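Local coordinates for uncharacterized protein (PDB 4L3U), which is of unknown function, belongs to the DUF4844 family, and folds as a compact single chain of five helices, at residues 53-58 with 102-107; 21-26 with 109-114; 76-81 with 118-123. All blocks are in the same frame, centred on the assembly; numbering follows the deposited sequence.

Overall arrangement
The five helices form one compact all-helical domain, and together the three contacts involve all of them. In chain order the segments run 21-26, 53-58, 76-81, 102-107, 109-114 and 118-123, so contact 1 is nested inside the loop closed by contact 2, while contact 3 crosses both. Contacts 1 and 2 share helix 95-112, their centres about 10 Å apart; F26 connects them by packing on V55 and T104. Contact 3 joins helices 74-86 and 120-134, its centre about 12 Å from that of contact 1 and about 15 Å from that of contact 2; F105, packing on L81 and L121, links it to contact 1. Contact 1 is buried near the middle, contact 3 at the surface.

Contact 1. Residues 53-58 with 102-107; sequences QKVADT and ATTFES
The ring of F105 bridges from helix 95-112 to T58 and V55 on helix 45-68. Starting at CB, the side chain first lies beside L121 of helix 120-134. Its first torsion, chi1 -93°, is turned some 30° past the staggered value, and this swing carries the ring out across the gap between the helices. Farther out, CD2 packs against L81 of helix 74-86. CE2 then meets the methyl CG2 of T58 at 3.9 Å, and CZ, at the tip, comes 3.7 Å from OG1 of the same threonine. On the other side of the tip, CE1 has a looser neighbour, CG2 of V55, at 4.5 Å. Both partners approach the ring obliquely. A long, flat, apolar residue suits this position because the segment axes are 11.4 Å apart, a wide spacing that the ring can span to reach T58.

The segments run nearly parallel, at a crossing angle of -21°, as two members of an all-helical bundle, and their meeting is buried close to the centre of the domain. A second layer of the contact is made by branched residues. CG2 of T104 nestles against both methyls of V55, 3.9 Å from CG1 and 4.0 Å from CG2, with the two side chains set at a slant to one another. T104 can present a methyl here because CG2 is anti to its own backbone N, while its hydroxyl turns back along its helix to hydrogen-bond with Q100 O. Threonine thus acts as an apolar residue toward V55 and satisfies its polar atom locally. The valine, branched at CB, offers two methyls to the same partner. Within helix 95-112 itself, the rings of F105 and F108 meet edge-to-face.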
loop_
_atom_site.group_PDB
_atom_site.type_symbol
_atom_site.label_atom_id
_atom_site.label_comp_id
_atom_site.label_asym_id
_atom_site.label_seq_id
_atom_site.Cartn_x
_atom_site.Cartn_y
_atom_site.Cartn_z
ATOM N N GLN A 53 -4.960 4.974 -7.614
ATOM C CA GLN A 53 -6.140 4.132 -7.768
ATOM C C GLN A 53 -5.915 2.750 -7.155
ATOM O O GLN A 53 -6.774 2.232 -6.445
ATOM C CB GLN A 53 -6.511 4.004 -9.248
ATOM C CG GLN A 53 -7.659 3.045 -9.526
ATOM C CD GLN A 53 -8.951 3.451 -8.833
ATOM O OE1 GLN A 53 -9.111 4.595 -8.406
ATOM N NE2 GLN A 53 -9.883 2.505 -8.718
ATOM N N LYS A 54 -4.762 2.152 -7.442
ATOM C CA LYS A 54 -4.396 0.860 -6.868
ATOM C C LYS A 54 -4.348 0.930 -5.341
ATOM O O LYS A 54 -4.733 -0.011 -4.650
ATOM C CB LYS A 54 -3.036 0.414 -7.402
ATOM C CG LYS A 54 -2.999 0.154 -8.904
ATOM C CD LYS A 54 -3.499 -1.240 -9.257
ATOM C CE LYS A 54 -3.233 -1.576 -10.723
ATOM N NZ LYS A 54 -3.584 -2.987 -11.057
ATOM N N VAL A 55 -3.871 2.056 -4.819
ATOM C CA VAL A 55 -3.822 2.274 -3.376
ATOM C C VAL A 55 -5.239 2.423 -2.856
ATOM O O VAL A 55 -5.581 1.898 -1.800
ATOM C CB VAL A 55 -2.993 3.541 -3.011
ATOM C CG1 VAL A 55 -3.108 3.876 -1.525
ATOM C CG2 VAL A 55 -1.538 3.349 -3.389
ATOM N N ALA A 56 -6.058 3.151 -3.603
ATOM C CA ALA A 56 -7.445 3.354 -3.231
ATOM C C ALA A 56 -8.174 2.018 -3.203
ATOM O O ALA A 56 -9.021 1.790 -2.345
ATOM C CB ALA A 56 -8.116 4.309 -4.202
ATOM N N ASP A 57 -7.833 1.131 -4.134
ATOM C CA ASP A 57 -8.472 -0.180 -4.211
ATOM C C ASP A 57 -8.197 -1.003 -2.953
ATOM O O ASP A 57 -9.096 -1.647 -2.419
ATOM C CB ASP A 57 -8.004 -0.959 -5.447
ATOM C CG ASP A 57 -8.409 -0.297 -6.755
ATOM O OD1 ASP A 57 -9.396 0.464 -6.767
ATOM O OD2 ASP A 57 -7.741 -0.546 -7.779
ATOM N N THR A 58 -6.954 -0.982 -2.484
ATOM C CA THR A 58 -6.578 -1.717 -1.284
ATOM C C THR A 58 -7.227 -1.109 -0.047
ATOM O O THR A 58 -7.664 -1.826 0.848
ATOM C CB THR A 58 -5.058 -1.732 -1.100
ATOM O OG1 THR A 58 -4.444 -2.288 -2.267
ATOM C CG2 THR A 58 -4.672 -2.561 0.116
ATOM N N ALA A 102 6.013 1.201 -1.169
ATOM C CA ALA A 102 6.255 0.460 0.061
ATOM C C ALA A 102 5.944 1.327 1.277
ATOM O O ALA A 102 5.276 0.883 2.205
ATOM C CB ALA A 102 7.690 -0.022 0.107
ATOM N N THR A 103 6.432 2.562 1.265
ATOM C CA THR A 103 6.180 3.499 2.350
ATOM C C THR A 103 4.682 3.733 2.504
ATOM O O THR A 103 4.164 3.790 3.617
ATOM C CB THR A 103 6.896 4.844 2.085
ATOM O OG1 THR A 103 8.315 4.641 2.112
ATOM C CG2 THR A 103 6.521 5.893 3.129
ATOM N N THR A 104 3.994 3.871 1.375
ATOM C CA THR A 104 2.551 4.091 1.370
ATOM C C THR A 104 1.822 2.902 1.994
ATOM O O THR A 104 0.897 3.078 2.783
ATOM C CB THR A 104 2.037 4.349 -0.070
ATOM O OG1 THR A 104 2.644 5.539 -0.587
ATOM C CG2 THR A 104 0.520 4.508 -0.105
ATOM N N PHE A 105 2.249 1.690 1.652
ATOM C CA PHE A 105 1.621 0.486 2.189
ATOM C C PHE A 105 1.992 0.251 3.649
ATOM O O PHE A 105 1.281 -0.448 4.368
ATOM C CB PHE A 105 1.994 -0.736 1.351
ATOM C CG PHE A 105 1.004 -1.049 0.265
ATOM C CD1 PHE A 105 0.967 -0.297 -0.896
ATOM C CD2 PHE A 105 0.101 -2.093 0.406
ATOM C CE1 PHE A 105 0.052 -0.581 -1.896
ATOM C CE2 PHE A 105 -0.815 -2.381 -0.592
ATOM C CZ PHE A 105 -0.840 -1.624 -1.742
ATOM N N GLU A 106 3.110 0.827 4.083
ATOM C CA GLU A 106 3.517 0.720 5.476
ATOM C C GLU A 106 2.521 1.475 6.338
ATOM O O GLU A 106 2.283 1.112 7.487
ATOM C CB GLU A 106 4.926 1.278 5.677
ATOM C CG GLU A 106 6.038 0.297 5.337
ATOM C CD GLU A 106 7.426 0.910 5.458
ATOM O OE1 GLU A 106 7.535 2.153 5.540
ATOM O OE2 GLU A 106 8.414 0.145 5.474
ATOM N N SER A 107 1.932 2.523 5.771
ATOM C CA SER A 107 0.942 3.316 6.485
ATOM C C SER A 107 -0.284 2.470 6.804
ATOM O O SER A 107 -0.896 2.635 7.855
ATOM C CB SER A 107 0.543 4.544 5.667
ATOM O OG SER A 107 1.665 5.375 5.416
#

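Contact 2. Residues 21-26 with 109-114; sequences QQLEKF and LDIVGL
I111, the residue on which this contact centres, sits in a helix end closed by a 2.8 Å hydrogen bond from L114 N to L109 O. With the weak bond from G113 N to D110 O, this makes a Schellman motif, and the positive phi of G113 suits a residue without a side chain. I111 points at helix 14-27 and spreads its two branches over three residues there. Its CG2, anti to the backbone N, lies 4.0 Å from CB of Q22 and 3.9 Å from OE1, the two side chains running antiparallel alongside each other. Both the CB end and the amide end of Q22 thus lie along this methyl, the polar end at the partly exposed border of the contact. On the inner side the same methyl meets CD2 of L23 at 4.0 Å. The other branch ends in CD1, which stands over one face of the F26 ring, displaced toward its rim and 4.2 Å from CG. Isoleucine suits the place because its fork serves both leucine and phenylalanine. L23 continues inward to F62 and I63 of helix 45-68, while V112 touches Y66 of that helix and L77 of helix 74-86.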
loop_
_atom_site.group_PDB
_atom_site.type_symbol
_atom_site.label_atom_id
_atom_site.label_comp_id
_atom_site.label_asym_id
_atom_site.label_seq_id
_atom_site.Cartn_x
_atom_site.Cartn_y
_atom_site.Cartn_z
ATOM N N GLN A 21 -12.563 5.520 9.097
ATOM C CA GLN A 21 -12.411 6.946 8.807
ATOM C C GLN A 21 -10.998 7.246 8.323
ATOM O O GLN A 21 -10.800 8.061 7.420
ATOM C CB GLN A 21 -12.737 7.793 10.040
ATOM C CG GLN A 21 -14.207 7.785 10.422
ATOM N N GLN A 22 -10.018 6.586 8.929
ATOM C CA GLN A 22 -8.628 6.744 8.520
ATOM C C GLN A 22 -8.435 6.263 7.085
ATOM O O GLN A 22 -7.744 6.900 6.292
ATOM C CB GLN A 22 -7.708 5.946 9.440
ATOM C CG GLN A 22 -7.672 6.414 10.879
ATOM C CD GLN A 22 -6.653 5.642 11.694
ATOM O OE1 GLN A 22 -6.946 4.570 12.226
ATOM N NE2 GLN A 22 -5.441 6.173 11.777
ATOM N N LEU A 23 -9.051 5.131 6.765
ATOM C CA LEU A 23 -8.923 4.521 5.445
ATOM C C LEU A 23 -9.595 5.357 4.366
ATOM O O LEU A 23 -9.087 5.475 3.253
ATOM C CB LEU A 23 -9.535 3.118 5.451
ATOM C CG LEU A 23 -8.775 2.062 6.254
ATOM C CD1 LEU A 23 -9.637 0.833 6.474
ATOM C CD2 LEU A 23 -7.481 1.689 5.545
ATOM N N GLU A 24 -10.749 5.923 4.696
ATOM C CA GLU A 24 -11.484 6.756 3.758
ATOM C C GLU A 24 -10.673 7.992 3.397
ATOM O O GLU A 24 -10.595 8.379 2.231
ATOM C CB GLU A 24 -12.827 7.165 4.362
ATOM C CG GLU A 24 -13.800 6.008 4.549
ATOM C CD GLU A 24 -14.447 5.552 3.253
ATOM O OE1 GLU A 24 -14.087 6.082 2.180
ATOM O OE2 GLU A 24 -15.321 4.659 3.307
ATOM N N LYS A 25 -10.072 8.609 4.407
ATOM C CA LYS A 25 -9.255 9.792 4.198
ATOM C C LYS A 25 -8.022 9.402 3.400
ATOM O O LYS A 25 -7.683 10.046 2.410
ATOM C CB LYS A 25 -8.856 10.404 5.541
ATOM C CG LYS A 25 -8.006 11.657 5.428
ATOM N N PHE A 26 -7.371 8.327 3.828
ATOM C CA PHE A 26 -6.172 7.826 3.171
ATOM C C PHE A 26 -6.429 7.524 1.702
ATOM O O PHE A 26 -5.601 7.806 0.844
ATOM C CB PHE A 26 -5.686 6.564 3.879
ATOM C CG PHE A 26 -4.303 6.142 3.480
ATOM C CD1 PHE A 26 -3.199 6.840 3.934
ATOM C CD2 PHE A 26 -4.104 5.050 2.655
ATOM C CE1 PHE A 26 -1.921 6.458 3.573
ATOM C CE2 PHE A 26 -2.828 4.665 2.291
ATOM C CZ PHE A 26 -1.736 5.370 2.753
ATOM N N LEU A 109 -0.213 -0.674 7.521
ATOM C CA LEU A 109 0.167 -1.473 8.677
ATOM C C LEU A 109 -0.146 -0.715 9.959
ATOM O O LEU A 109 -0.723 -1.270 10.896
ATOM C CB LEU A 109 1.655 -1.823 8.630
ATOM C CG LEU A 109 2.129 -2.716 7.483
ATOM C CD1 LEU A 109 3.616 -2.962 7.607
ATOM C CD2 LEU A 109 1.387 -4.033 7.467
ATOM N N ASP A 110 0.217 0.562 9.979
ATOM C CA ASP A 110 -0.018 1.404 11.142
ATOM C C ASP A 110 -1.514 1.575 11.383
ATOM O O ASP A 110 -1.978 1.481 12.517
ATOM C CB ASP A 110 0.650 2.767 10.954
ATOM C CG ASP A 110 2.163 2.680 10.974
ATOM O OD1 ASP A 110 2.706 1.935 11.816
ATOM O OD2 ASP A 110 2.809 3.355 10.146
ATOM N N ILE A 111 -2.267 1.811 10.312
ATOM C CA ILE A 111 -3.711 2.019 10.421
ATOM C C ILE A 111 -4.441 0.800 10.998
ATOM O O ILE A 111 -5.187 0.926 11.967
ATOM C CB ILE A 111 -4.334 2.419 9.054
ATOM C CG1 ILE A 111 -3.814 3.792 8.631
ATOM C CG2 ILE A 111 -5.870 2.453 9.128
ATOM C CD1 ILE A 111 -4.145 4.175 7.210
ATOM N N VAL A 112 -4.229 -0.372 10.403
ATOM C CA VAL A 112 -4.964 -1.578 10.795
ATOM C C VAL A 112 -4.316 -2.316 11.962
ATOM O O VAL A 112 -4.775 -3.385 12.360
ATOM C CB VAL A 112 -5.115 -2.567 9.613
ATOM C CG1 VAL A 112 -5.760 -1.877 8.420
ATOM C CG2 VAL A 112 -3.767 -3.174 9.229
ATOM N N GLY A 113 -3.232 -1.760 12.490
ATOM C CA GLY A 113 -2.576 -2.332 13.651
ATOM C C GLY A 113 -1.867 -3.635 13.357
ATOM O O GLY A 113 -1.819 -4.528 14.200
ATOM N N LEU A 114 -1.314 -3.741 12.157
ATOM C CA LEU A 114 -0.555 -4.916 11.766
ATOM C C LEU A 114 0.924 -4.604 11.927
ATOM O O LEU A 114 1.410 -3.603 11.410
ATOM C CB LEU A 114 -0.867 -5.277 10.317
ATOM C CG LEU A 114 -0.434 -6.665 9.855
ATOM C CD1 LEU A 114 -1.154 -7.751 10.628
ATOM C CD2 LEU A 114 -0.704 -6.802 8.379
#

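Contact 3. Residues 76-81 with 118-123; sequences ELLQVL and EGILNK
L78 carries the apolar side of this contact, splitting its two methyls between I120 and E118. CG stands anti to the backbone N (chi1 -178°), beside the carbonyl carbon, with CD1 reaching I120 and CD2 reaching E118. CD1 meets CD1 of I120 at 4.1 Å, the two side chains crossing at a slant, and I120 also leans on A82 and I85 of the L78 helix. The other methyl, CD2, comes 3.4 Å from CG of E118, a tight approach for two carbons, with the side chains crossing at about a right angle. Leucine suits its place because its two methyls serve two partners at once. The glutamate lends its CG methylene to the leucine, while the residue as a whole is exposed.

The seam joins helix 74-86 to the start of helix 120-134, the last helix of the all-helical domain. Deeper in, the tips of L81 and L121 approach to 5.0 Å (CD2 to CD1), too loose to count as a contact.

No hydrogen bond crosses between the segments; those near the start of helix 120-134 are local. E118 and G119 both have positive phi, which glycine adopts readily at the N-cap position that G119 occupies. Its carbonyl O accepts the first-turn bond from K123 N at 3.2 Å. Just before it, S116 OG hydrogen-bonds with E118 N, and S117 OG makes a weak bond with L121 N.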
loop_
_atom_site.group_PDB
_atom_site.type_symbol
_atom_site.label_atom_id
_atom_site.label_comp_id
_atom_site.label_asym_id
_atom_site.label_seq_id
_atom_site.Cartn_x
_atom_site.Cartn_y
_atom_site.Cartn_z
ATOM N N GLU A 76 -6.193 -12.015 8.315
ATOM C CA GLU A 76 -7.138 -11.398 7.392
ATOM C C GLU A 76 -6.591 -10.087 6.867
ATOM O O GLU A 76 -6.612 -9.830 5.666
ATOM C CB GLU A 76 -8.477 -11.143 8.083
ATOM C CG GLU A 76 -9.300 -12.398 8.301
ATOM C CD GLU A 76 -10.443 -12.194 9.277
ATOM O OE1 GLU A 76 -10.649 -11.051 9.726
ATOM O OE2 GLU A 76 -11.137 -13.181 9.596
ATOM N N LEU A 77 -6.103 -9.257 7.776
ATOM C CA LEU A 77 -5.534 -7.975 7.401
ATOM C C LEU A 77 -4.318 -8.159 6.498
ATOM O O LEU A 77 -4.090 -7.366 5.589
ATOM C CB LEU A 77 -5.148 -7.190 8.653
ATOM C CG LEU A 77 -6.305 -6.806 9.574
ATOM C CD1 LEU A 77 -5.759 -6.314 10.901
ATOM C CD2 LEU A 77 -7.187 -5.754 8.926
ATOM N N LEU A 78 -3.544 -9.212 6.741
ATOM C CA LEU A 78 -2.324 -9.447 5.976
ATOM C C LEU A 78 -2.626 -9.885 4.551
ATOM O O LEU A 78 -1.921 -9.510 3.622
ATOM C CB LEU A 78 -1.453 -10.500 6.661
ATOM C CG LEU A 78 -0.114 -10.816 5.982
ATOM C CD1 LEU A 78 0.787 -9.590 5.939
ATOM C CD2 LEU A 78 0.584 -11.971 6.685
ATOM N N GLN A 79 -3.668 -10.685 4.374
ATOM C CA GLN A 79 -4.030 -11.134 3.038
ATOM C C GLN A 79 -4.509 -9.976 2.171
ATOM O O GLN A 79 -4.192 -9.914 0.987
ATOM C CB GLN A 79 -5.104 -12.215 3.098
ATOM C CG GLN A 79 -5.579 -12.650 1.727
ATOM C CD GLN A 79 -6.411 -13.912 1.768
ATOM O OE1 GLN A 79 -6.182 -14.795 2.595
ATOM N NE2 GLN A 79 -7.383 -14.006 0.873
ATOM N N VAL A 80 -5.281 -9.068 2.758
ATOM C CA VAL A 80 -5.749 -7.889 2.039
ATOM C C VAL A 80 -4.553 -7.042 1.616
ATOM O O VAL A 80 -4.518 -6.500 0.511
ATOM C CB VAL A 80 -6.706 -7.045 2.905
ATOM C CG1 VAL A 80 -7.054 -5.726 2.214
ATOM C CG2 VAL A 80 -7.967 -7.833 3.215
ATOM N N LEU A 81 -3.575 -6.932 2.506
ATOM C CA LEU A 81 -2.349 -6.206 2.207
ATOM C C LEU A 81 -1.599 -6.878 1.053
ATOM O O LEU A 81 -1.236 -6.223 0.075
ATOM C CB LEU A 81 -1.458 -6.151 3.448
ATOM C CG LEU A 81 -0.224 -5.250 3.368
ATOM C CD1 LEU A 81 -0.603 -3.805 3.635
ATOM C CD2 LEU A 81 0.842 -5.717 4.345
ATOM N N GLU A 118 5.343 -9.587 7.020
ATOM C CA GLU A 118 5.924 -10.921 6.876
ATOM C C GLU A 118 6.904 -10.983 5.720
ATOM O O GLU A 118 6.988 -11.988 5.016
ATOM C CB GLU A 118 4.827 -11.960 6.670
ATOM C CG GLU A 118 3.836 -12.038 7.807
ATOM C CD GLU A 118 4.455 -12.568 9.082
ATOM O OE1 GLU A 118 5.605 -13.053 9.033
ATOM O OE2 GLU A 118 3.788 -12.503 10.132
ATOM N N GLY A 119 7.633 -9.893 5.525
ATOM C CA GLY A 119 8.655 -9.818 4.499
ATOM C C GLY A 119 8.111 -9.651 3.089
ATOM O O GLY A 119 8.865 -9.709 2.116
ATOM N N ILE A 120 6.804 -9.433 2.973
ATOM C CA ILE A 120 6.163 -9.324 1.666
ATOM C C ILE A 120 6.557 -8.030 0.949
ATOM O O ILE A 120 6.794 -8.030 -0.258
ATOM C CB ILE A 120 4.617 -9.415 1.790
ATOM C CG1 ILE A 120 4.206 -10.819 2.244
ATOM C CG2 ILE A 120 3.929 -9.080 0.458
ATOM C CD1 ILE A 120 2.739 -10.948 2.609
ATOM N N LEU A 121 6.624 -6.931 1.689
ATOM C CA LEU A 121 6.947 -5.640 1.094
ATOM C C LEU A 121 8.389 -5.553 0.594
ATOM O O LEU A 121 8.637 -4.983 -0.461
ATOM C CB LEU A 121 6.667 -4.510 2.085
ATOM C CG LEU A 121 5.194 -4.260 2.418
ATOM C CD1 LEU A 121 5.064 -3.225 3.525
ATOM C CD2 LEU A 121 4.429 -3.816 1.185
ATOM N N ASN A 122 9.339 -6.104 1.341
ATOM C CA ASN A 122 10.722 -6.120 0.879
ATOM C C ASN A 122 10.901 -7.010 -0.345
ATOM O O ASN A 122 11.657 -6.677 -1.259
ATOM C CB ASN A 122 11.666 -6.581 1.990
ATOM C CG ASN A 122 12.033 -5.464 2.953
ATOM O OD1 ASN A 122 12.020 -4.284 2.598
ATOM N ND2 ASN A 122 12.366 -5.837 4.181
ATOM N N LYS A 123 10.206 -8.145 -0.358
ATOM C CA LYS A 123 10.304 -9.091 -1.465
ATOM C C LYS A 123 9.781 -8.446 -2.738
ATOM O O LYS A 123 10.275 -8.705 -3.833
ATOM C CB LYS A 123 9.517 -10.367 -1.153
ATOM C CG LYS A 123 9.565 -11.404 -2.261
ATOM C CD LYS A 123 9.027 -12.745 -1.800
ATOM C CE LYS A 123 9.072 -13.768 -2.920
ATOM N NZ LYS A 123 8.651 -15.120 -2.461
#